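PDB 6TQD: intimin from Escherichia coli O127:H6 str. E2348/69, which acts as an adhesin in bacterial attachment to host cells, its extracellular D00 and D0 passenger domains holding a constitutively extended conformation. Local coordinates for residues A[110-115]-A[134-139]; A[176-181]-A[202-207]; A[62-67]-A[96-101]. One frame throughout, in Å; residues are numbered along the deposited sequence.

Contact 1 (A[110-115]-A[134-139]); sequences VGVTDF and ATVKKN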
loop_
_atom_site.group_PDB
_atom_site.type_symbol
_atom_site.label_atom_id
_atom_site.label_comp_id
_atom_site.label_asym_id
_atom_site.label_seq_id
_atom_site.Cartn_x
_atom_site.Cartn_y
_atom_site.Cartn_z
ATOM N N VAL A 110 9.934 -2.695 -1.913
ATOM C CA VAL A 110 10.210 -2.212 -0.558
ATOM C C VAL A 110 10.438 -0.707 -0.694
ATOM O O VAL A 110 11.496 -0.277 -1.148
ATOM C CB VAL A 110 11.407 -2.920 0.069
ATOM C CG1 VAL A 110 11.723 -2.322 1.429
ATOM C CG2 VAL A 110 11.138 -4.424 0.179
ATOM N N GLY A 111 9.442 0.094 -0.319
ATOM C CA GLY A 111 9.477 1.511 -0.608
ATOM C C GLY A 111 8.888 2.344 0.516
ATOM O O GLY A 111 8.106 1.867 1.339
ATOM N N VAL A 112 9.281 3.615 0.526
ATOM C CA VAL A 112 8.721 4.585 1.468
ATOM C C VAL A 112 7.294 4.900 1.039
ATOM O O VAL A 112 7.051 5.358 -0.087
ATOM C CB VAL A 112 9.562 5.864 1.498
ATOM C CG1 VAL A 112 8.943 6.888 2.465
ATOM C CG2 VAL A 112 10.994 5.563 1.888
ATOM N N THR A 113 6.339 4.661 1.929
ATOM C CA THR A 113 4.945 4.959 1.616
ATOM C C THR A 113 4.458 6.274 2.206
ATOM O O THR A 113 3.471 6.827 1.715
ATOM C CB THR A 113 4.023 3.838 2.115
ATOM O OG1 THR A 113 4.202 3.663 3.528
ATOM C CG2 THR A 113 4.328 2.531 1.412
ATOM N N ASP A 114 5.103 6.762 3.256
ATOM C CA ASP A 114 4.681 7.974 3.939
ATOM C C ASP A 114 5.937 8.653 4.465
ATOM O O ASP A 114 6.868 7.978 4.915
ATOM C CB ASP A 114 3.761 7.654 5.117
ATOM C CG ASP A 114 2.514 6.908 4.697
ATOM O OD1 ASP A 114 1.534 7.562 4.285
ATOM O OD2 ASP A 114 2.518 5.662 4.783
ATOM N N PHE A 115 5.959 9.985 4.418
ATOM C CA PHE A 115 7.083 10.745 4.963
ATOM C C PHE A 115 6.492 12.058 5.472
ATOM O O PHE A 115 6.144 12.935 4.674
ATOM C CB PHE A 115 8.160 10.979 3.913
ATOM C CG PHE A 115 9.444 11.538 4.464
ATOM C CD1 PHE A 115 9.989 11.028 5.634
ATOM C CD2 PHE A 115 10.124 12.543 3.798
ATOM C CE1 PHE A 115 11.176 11.526 6.136
ATOM C CE2 PHE A 115 11.308 13.048 4.299
ATOM C CZ PHE A 115 11.836 12.534 5.470
ATOM N N ALA A 134 9.639 8.443 8.274
ATOM C CA ALA A 134 9.392 7.699 7.054
ATOM C C ALA A 134 8.912 6.306 7.419
ATOM O O ALA A 134 9.463 5.665 8.324
ATOM C CB ALA A 134 10.672 7.567 6.234
ATOM N N THR A 135 7.870 5.854 6.733
ATOM C CA THR A 135 7.357 4.499 6.864
ATOM C C THR A 135 7.666 3.735 5.590
ATOM O O THR A 135 7.392 4.223 4.489
ATOM C CB THR A 135 5.849 4.516 7.118
ATOM O OG1 THR A 135 5.557 5.311 8.272
ATOM C CG2 THR A 135 5.351 3.092 7.372
ATOM N N VAL A 136 8.246 2.547 5.741
ATOM C CA VAL A 136 8.618 1.690 4.622
ATOM C C VAL A 136 7.722 0.462 4.640
ATOM O O VAL A 136 7.655 -0.242 5.652
ATOM C CB VAL A 136 10.102 1.273 4.696
ATOM C CG1 VAL A 136 10.439 0.311 3.553
ATOM C CG2 VAL A 136 10.999 2.497 4.655
ATOM N N LYS A 137 7.068 0.184 3.514
ATOM C CA LYS A 137 6.201 -0.981 3.402
ATOM C C LYS A 137 6.469 -1.674 2.072
ATOM O O LYS A 137 7.014 -1.089 1.131
ATOM C CB LYS A 137 4.707 -0.608 3.456
ATOM C CG LYS A 137 4.307 0.194 4.674
ATOM C CD LYS A 137 2.822 0.493 4.644
ATOM C CE LYS A 137 2.409 1.443 5.748
ATOM N NZ LYS A 137 0.956 1.770 5.651
ATOM N N LYS A 138 6.069 -2.943 2.006
ATOM C CA LYS A 138 5.961 -3.687 0.755
ATOM C C LYS A 138 4.546 -4.232 0.724
ATOM O O LYS A 138 4.172 -5.003 1.614
ATOM C CB LYS A 138 6.964 -4.841 0.714
ATOM C CG LYS A 138 6.823 -5.761 -0.504
ATOM C CD LYS A 138 7.811 -6.914 -0.413
ATOM C CE LYS A 138 7.614 -7.927 -1.530
ATOM N NZ LYS A 138 8.581 -9.057 -1.404
ATOM N N ASN A 139 3.764 -3.793 -0.259
ATOM C CA ASN A 139 2.357 -4.192 -0.391
ATOM C C ASN A 139 1.611 -4.001 0.931
ATOM O O ASN A 139 0.871 -4.872 1.399
ATOM C CB ASN A 139 2.246 -5.625 -0.902
ATOM C CG ASN A 139 2.864 -5.799 -2.287
ATOM O OD1 ASN A 139 2.890 -4.871 -3.082
ATOM N ND2 ASN A 139 3.385 -6.986 -2.560
HETATM O O HOH W 1 5.606 8.069 8.167
#

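Contact 2 (A[176-181]-A[202-207]); sequences LKSDKP and VIFVDQ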
loop_
_atom_site.group_PDB
_atom_site.type_symbol
_atom_site.label_atom_id
_atom_site.label_comp_id
_atom_site.label_asym_id
_atom_site.label_seq_id
_atom_site.Cartn_x
_atom_site.Cartn_y
_atom_site.Cartn_z
ATOM N N LEU A 176 15.320 18.098 11.389
ATOM C CA LEU A 176 15.646 19.207 10.504
ATOM C C LEU A 176 15.637 20.498 11.313
ATOM O O LEU A 176 14.713 20.728 12.091
ATOM C CB LEU A 176 14.594 19.296 9.395
ATOM C CG LEU A 176 14.860 20.336 8.317
ATOM C CD1 LEU A 176 15.939 19.833 7.365
ATOM C CD2 LEU A 176 13.579 20.686 7.573
ATOM N N LYS A 177 16.657 21.331 11.119
ATOM C CA LYS A 177 16.758 22.639 11.770
ATOM C C LYS A 177 17.229 23.649 10.735
ATOM O O LYS A 177 17.844 23.288 9.728
ATOM C CB LYS A 177 17.759 22.622 12.935
ATOM C CG LYS A 177 17.439 21.610 14.026
ATOM C CD LYS A 177 18.577 21.488 15.028
ATOM C CE LYS A 177 18.273 20.429 16.077
ATOM N NZ LYS A 177 19.380 20.283 17.063
ATOM N N SER A 178 16.959 24.928 10.987
ATOM C CA SER A 178 17.407 25.957 10.052
ATOM C C SER A 178 17.571 27.291 10.760
ATOM O O SER A 178 16.804 27.614 11.670
ATOM C CB SER A 178 16.426 26.135 8.887
ATOM O OG SER A 178 16.908 27.104 7.973
ATOM N N ASP A 179 18.577 28.052 10.321
ATOM C CA ASP A 179 18.828 29.422 10.750
ATOM C C ASP A 179 18.241 30.466 9.803
ATOM O O ASP A 179 18.447 31.663 10.020
ATOM C CB ASP A 179 20.342 29.667 10.831
ATOM C CG ASP A 179 20.990 28.960 11.998
ATOM O OD1 ASP A 179 20.683 29.314 13.157
ATOM O OD2 ASP A 179 21.810 28.047 11.757
ATOM N N LYS A 180 17.539 30.053 8.756
ATOM C CA LYS A 180 17.060 30.968 7.730
ATOM C C LYS A 180 15.555 30.801 7.580
ATOM O O LYS A 180 15.063 29.658 7.528
ATOM C CB LYS A 180 17.759 30.642 6.398
ATOM C CG LYS A 180 17.274 31.473 5.219
ATOM C CD LYS A 180 18.052 31.139 3.951
ATOM C CE LYS A 180 17.509 31.888 2.744
ATOM N NZ LYS A 180 18.240 31.530 1.495
ATOM N N PRO A 181 14.789 31.889 7.509
ATOM C CA PRO A 181 13.356 31.749 7.218
ATOM C C PRO A 181 13.139 31.296 5.783
ATOM O O PRO A 181 13.866 31.698 4.874
ATOM C CB PRO A 181 12.811 33.166 7.436
ATOM C CG PRO A 181 13.972 34.045 7.169
ATOM C CD PRO A 181 15.170 33.303 7.695
ATOM N N VAL A 202 7.687 22.432 4.779
ATOM C CA VAL A 202 7.559 23.079 6.075
ATOM C C VAL A 202 8.164 24.465 5.927
ATOM O O VAL A 202 8.883 24.753 4.975
ATOM C CB VAL A 202 8.252 22.293 7.198
ATOM C CG1 VAL A 202 7.646 20.903 7.326
ATOM C CG2 VAL A 202 9.752 22.198 6.945
ATOM N N ILE A 203 7.858 25.334 6.880
ATOM C CA ILE A 203 8.316 26.717 6.831
ATOM C C ILE A 203 8.999 27.057 8.145
ATOM O O ILE A 203 8.445 26.811 9.223
ATOM C CB ILE A 203 7.158 27.691 6.530
ATOM C CG1 ILE A 203 7.702 29.106 6.330
ATOM C CG2 ILE A 203 6.124 27.662 7.650
ATOM C CD1 ILE A 203 6.727 30.034 5.625
ATOM N N PHE A 204 10.184 27.656 8.059
ATOM C CA PHE A 204 10.864 28.200 9.232
ATOM C C PHE A 204 10.579 29.696 9.289
ATOM O O PHE A 204 10.681 30.392 8.272
ATOM C CB PHE A 204 12.367 27.930 9.153
ATOM C CG PHE A 204 12.740 26.486 9.393
ATOM C CD1 PHE A 204 12.963 26.015 10.676
ATOM C CD2 PHE A 204 12.847 25.594 8.336
ATOM C CE1 PHE A 204 13.304 24.700 10.905
ATOM C CE2 PHE A 204 13.183 24.273 8.561
ATOM C CZ PHE A 204 13.409 23.821 9.843
ATOM N N VAL A 205 10.211 30.181 10.480
ATOM C CA VAL A 205 9.657 31.519 10.657
ATOM C C VAL A 205 10.527 32.329 11.611
ATOM O O VAL A 205 10.992 31.817 12.636
ATOM C CB VAL A 205 8.207 31.440 11.187
ATOM C CG1 VAL A 205 7.561 32.820 11.204
ATOM C CG2 VAL A 205 7.376 30.471 10.350
ATOM N N ASP A 206 10.731 33.595 11.280
ATOM C CA ASP A 206 11.417 34.501 12.190
ATOM C C ASP A 206 10.425 35.064 13.203
ATOM O O ASP A 206 9.249 35.295 12.897
ATOM C CB ASP A 206 12.042 35.674 11.435
ATOM C CG ASP A 206 13.341 35.305 10.752
ATOM O OD1 ASP A 206 14.028 34.375 11.226
ATOM O OD2 ASP A 206 13.682 35.961 9.743
ATOM N N GLN A 207 10.910 35.282 14.419
ATOM C CA GLN A 207 10.068 35.791 15.495
ATOM C C GLN A 207 10.903 36.111 16.728
ATOM O O GLN A 207 12.067 35.725 16.817
ATOM C CB GLN A 207 8.986 34.770 15.845
ATOM C CG GLN A 207 9.521 33.398 16.221
ATOM C CD GLN A 207 8.419 32.367 16.365
ATOM O OE1 GLN A 207 8.014 31.735 15.390
ATOM N NE2 GLN A 207 7.924 32.195 17.586
ATOM O OXT GLN A 207 10.433 36.763 17.659
#

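Contact 3 (A[62-67]-A[96-101]); sequences YQAILP and LTITVL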
loop_
_atom_site.group_PDB
_atom_site.type_symbol
_atom_site.label_atom_id
_atom_site.label_comp_id
_atom_site.label_asym_id
_atom_site.label_seq_id
_atom_site.Cartn_x
_atom_site.Cartn_y
_atom_site.Cartn_z
ATOM N N TYR A 62 -12.854 -14.313 -13.226
ATOM C CA TYR A 62 -13.267 -13.153 -12.457
ATOM C C TYR A 62 -12.115 -12.170 -12.326
ATOM O O TYR A 62 -10.945 -12.519 -12.495
ATOM C CB TYR A 62 -13.741 -13.577 -11.057
ATOM C CG TYR A 62 -15.113 -14.181 -11.111
ATOM C CD1 TYR A 62 -15.289 -15.540 -11.364
ATOM C CD2 TYR A 62 -16.232 -13.399 -10.939
ATOM C CE1 TYR A 62 -16.555 -16.082 -11.440
ATOM C CE2 TYR A 62 -17.484 -13.926 -10.988
ATOM C CZ TYR A 62 -17.645 -15.272 -11.261
ATOM O OH TYR A 62 -18.913 -15.796 -11.313
ATOM N N GLN A 63 -12.472 -10.934 -12.029
ATOM C CA GLN A 63 -11.498 -9.871 -11.833
ATOM C C GLN A 63 -11.988 -8.957 -10.725
ATOM O O GLN A 63 -13.190 -8.848 -10.466
ATOM C CB GLN A 63 -11.302 -9.053 -13.112
ATOM C CG GLN A 63 -12.543 -8.322 -13.582
ATOM C CD GLN A 63 -12.452 -7.891 -15.043
ATOM O OE1 GLN A 63 -11.534 -8.283 -15.767
ATOM N NE2 GLN A 63 -13.390 -7.057 -15.464
ATOM N N ALA A 64 -11.048 -8.288 -10.080
ATOM C CA ALA A 64 -11.356 -7.326 -9.042
ATOM C C ALA A 64 -11.119 -5.930 -9.595
ATOM O O ALA A 64 -10.084 -5.680 -10.223
ATOM C CB ALA A 64 -10.480 -7.554 -7.811
ATOM N N ILE A 65 -12.089 -5.050 -9.386
ATOM C CA ILE A 65 -11.945 -3.617 -9.620
ATOM C C ILE A 65 -11.590 -3.009 -8.272
ATOM O O ILE A 65 -12.392 -3.038 -7.338
ATOM C CB ILE A 65 -13.226 -3.003 -10.187
ATOM C CG1 ILE A 65 -13.726 -3.802 -11.399
ATOM C CG2 ILE A 65 -12.979 -1.537 -10.542
ATOM C CD1 ILE A 65 -12.683 -4.067 -12.452
ATOM N N LEU A 66 -10.379 -2.468 -8.164
ATOM C CA LEU A 66 -9.895 -1.992 -6.880
ATOM C C LEU A 66 -10.447 -0.603 -6.572
ATOM O O LEU A 66 -10.582 0.227 -7.478
ATOM C CB LEU A 66 -8.370 -1.957 -6.889
ATOM C CG LEU A 66 -7.691 -3.275 -6.479
ATOM C CD1 LEU A 66 -8.189 -4.440 -7.312
ATOM C CD2 LEU A 66 -6.177 -3.179 -6.557
ATOM N N PRO A 67 -10.798 -0.331 -5.321
ATOM C CA PRO A 67 -11.283 1.011 -4.970
ATOM C C PRO A 67 -10.158 2.042 -4.999
ATOM O O PRO A 67 -8.983 1.723 -5.191
ATOM C CB PRO A 67 -11.833 0.836 -3.553
ATOM C CG PRO A 67 -11.082 -0.296 -2.998
ATOM C CD PRO A 67 -10.811 -1.232 -4.158
ATOM N N LEU A 96 -9.649 -14.513 -0.305
ATOM C CA LEU A 96 -8.759 -13.756 -1.171
ATOM C C LEU A 96 -8.556 -12.399 -0.512
ATOM O O LEU A 96 -9.533 -11.742 -0.142
ATOM C CB LEU A 96 -9.381 -13.566 -2.550
ATOM C CG LEU A 96 -8.735 -12.585 -3.528
ATOM C CD1 LEU A 96 -7.332 -13.028 -3.921
ATOM C CD2 LEU A 96 -9.589 -12.389 -4.770
ATOM N N THR A 97 -7.301 -11.986 -0.369
ATOM C CA THR A 97 -6.952 -10.700 0.215
ATOM C C THR A 97 -6.489 -9.767 -0.894
ATOM O O THR A 97 -5.620 -10.131 -1.700
ATOM C CB THR A 97 -5.879 -10.864 1.290
ATOM O OG1 THR A 97 -6.348 -11.775 2.301
ATOM C CG2 THR A 97 -5.542 -9.519 1.939
ATOM N N ILE A 98 -7.089 -8.586 -0.945
ATOM C CA ILE A 98 -6.802 -7.581 -1.962
ATOM C C ILE A 98 -6.250 -6.356 -1.245
ATOM O O ILE A 98 -6.915 -5.786 -0.371
ATOM C CB ILE A 98 -8.062 -7.237 -2.768
ATOM C CG1 ILE A 98 -8.569 -8.497 -3.493
ATOM C CG2 ILE A 98 -7.809 -6.086 -3.744
ATOM C CD1 ILE A 98 -9.980 -8.388 -4.020
ATOM N N THR A 99 -5.038 -5.959 -1.608
ATOM C CA THR A 99 -4.384 -4.795 -1.022
ATOM C C THR A 99 -4.231 -3.732 -2.097
ATOM O O THR A 99 -3.763 -4.023 -3.202
ATOM C CB THR A 99 -3.022 -5.175 -0.456
ATOM O OG1 THR A 99 -3.198 -6.208 0.530
ATOM C CG2 THR A 99 -2.360 -3.976 0.204
ATOM N N VAL A 100 -4.598 -2.504 -1.759
ATOM C CA VAL A 100 -4.647 -1.387 -2.691
ATOM C C VAL A 100 -3.487 -0.460 -2.361
ATOM O O VAL A 100 -3.344 -0.008 -1.213
ATOM C CB VAL A 100 -5.989 -0.642 -2.588
ATOM C CG1 VAL A 100 -5.991 0.584 -3.479
ATOM C CG2 VAL A 100 -7.118 -1.572 -2.966
ATOM N N LEU A 101 -2.667 -0.185 -3.362
ATOM C CA LEU A 101 -1.590 0.789 -3.280
ATOM C C LEU A 101 -2.004 2.070 -3.990
ATOM O O LEU A 101 -2.844 2.069 -4.888
ATOM C CB LEU A 101 -0.319 0.233 -3.911
ATOM C CG LEU A 101 0.371 -0.934 -3.197
ATOM C CD1 LEU A 101 -0.356 -2.254 -3.423
ATOM C CD2 LEU A 101 1.814 -1.052 -3.643
#

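Contact 1 (A[110-115]-A[134-139])
Thr113 and Lys137 lay their side chains across one another at about a right angle where strands 111-115 and 134-138 pair antiparallel around a beta bulge in the bacterial Ig-like domain. The bulge shows in the register: Val112 faces Val136, but Asp114 rather than Thr113 pairs with Thr135, so Thr113 is the extra residue and its CB is turned toward the partner strand. Its hydroxyl takes the position between the backbone N and the carbonyl carbon (chi1 57°), which sets OG1 against the aliphatic part of the lysine, 3.6 Å from Lys137 CE. The methyl CG2 packs instead near the root of that chain, 3.8 Å from Lys137 CB. Beyond CG the lysine is extended, bringing NZ near the Asp114 carboxylate without a salt bridge; the charges may still attract weakly.

Val112, Phe115, Ala134 and Val136 share an apolar face. Val112 CG2 approaches Val136 CG2 loosely, and Ala134 CB reaches the Phe115 ring obliquely, 3.6 Å from CD1. Beside them Val110 CG1 packs on Val136 CG1 at 3.6 Å. This face looks into the sandwich: Ala188 of strand 182-189 touches Val112, Phe115 and Ala134.

Four backbone bonds carry the pairing. Gly111 and Lys137 exchange two, the one from Gly111 N being nearly straight at 178°. Thr113 N gives its hydrogen to Thr135 O at 2.8 Å, and Thr135 N returns one to Asp114 O. The Thr135 hydroxyl is hydrogen-bonded to Lys171 NZ and to a water 2.8 Å from Thr135 OG1. Inside the bulged strand, Thr113 OG1 donates to Asp114 OD2 at 2.9 Å, meeting the oxygen from above the carboxylate plane, 41° out of it.

Contact 2 (A[176-181]-A[202-207])
The Phe204 ring carries Ser178 on one face and Leu176 at its edge, in a packing contact between the two sheets of the Ig-like beta-sandwich. Ser178 CB stands over the centre of the ring, 3.6 Å from the centroid and 7° off the normal, which meets the geometry of a CH-pi contact. Leu176 CD2 approaches in the ring plane, 3.7 Å from Phe204 CE2, and the same methyl also lies 4.2 Å from Val202 CG2. The CB of Phe204 points toward segment 176-181, and with CG anti to the carbonyl carbon (chi1 -73°) the ring lies with one face under Ser178 CB. Ile130, Ala122 and Val184 also touch its side chain, so both sheets contribute to its surroundings.

The serine that covers the ring is fixed by its own polar atom. Ser178 OG accepts from Lys180 N at 3.1 Å, an ST turn, and also hydrogen-bonds with Thr156 O. The CB can thus rest on the aromatic face while the hydroxyl is satisfied by backbone groups.

No hydrogen bond joins the two segments. Past the turn the chain comes close to the backbone of segment 202-207: Pro181 CA makes a CA-H...O contact with Phe204 O at 3.2 Å. Asp206, two residues beyond Phe204, brings its carboxylate to the proline ring, with Pro181 CG 3.2 Å from Asp206 OD2.

Contact 3 (A[62-67]-A[96-101])
Leu66 faces Ile98 and Val100 across the interior of the N-terminal beta-sandwich, linking the end of strand 62-65 in one sheet to strand 90-101 in the other. Its side chain can be followed outward. CB lies 4.1 Å from Val100 CG2, a first loose contact. CG is the branch point that sits between the two partners, 3.9 Å from Ile98 CG2 and equally far from Val100 CG2. From there the methyls divide: CD1 stays with Ile98, 3.9 Å from its CG2, while CD2 passes Val100 CG2 at 4.0 Å and ends near the backbone oxygen of Thr99. The side chains of Leu66 and Val100 run alongside each other, pointing opposite ways. Leu66 has its CG anti to the carbonyl carbon (chi1 -87°). Ile98 (chi1 -61°) holds CG2 anti to its backbone N, which presents that methyl to both CG and CD1 of Leu66.

Ala64, two residues before, and Pro67, next after Leu66, extend the layer. Ala64 CB meets the far end of the isoleucine, 3.9 Å from Ile98 CD1. Pro67 CD rests on Val100 CG2 at the same separation as the leucine CG, and Val100 CG1 comes 3.6 Å from Pro67 O. Tyr77 of strand 76-85 touches both Pro67 and Val100, while Ile51 touches Ala64 from strand 50-53.

All six touching residues are buried, and no hydrogen bond spans the segments. Aliphatic contacts make the join, so these two segments are held together by hydrophobic packing, which tolerates small shifts better than directional bonds would.

Overall arrangement
Contacts 3, 1 and 2 follow one another along the chain, each closing before the next opens, and this order matches their spread along the extended molecule. Contact 3 belongs to the N-terminal sandwich, probably D00; contacts 1 and 2 lie in the following Ig-like domain, where they reach the same sheet through neighbouring strands 130-138 and 171-177. The centres of contacts 1 and 3 are about 20 Å apart. Those of contacts 1 and 2 are about 27 Å apart. Contacts 2 and 3, on opposite sides of the chain's centre, have centres about 43 Å apart, a nearly linear spread consistent with the reported extended conformation. Across the domain juncture, Asn139 O touches Thr99 CG2 at 3.6 Å.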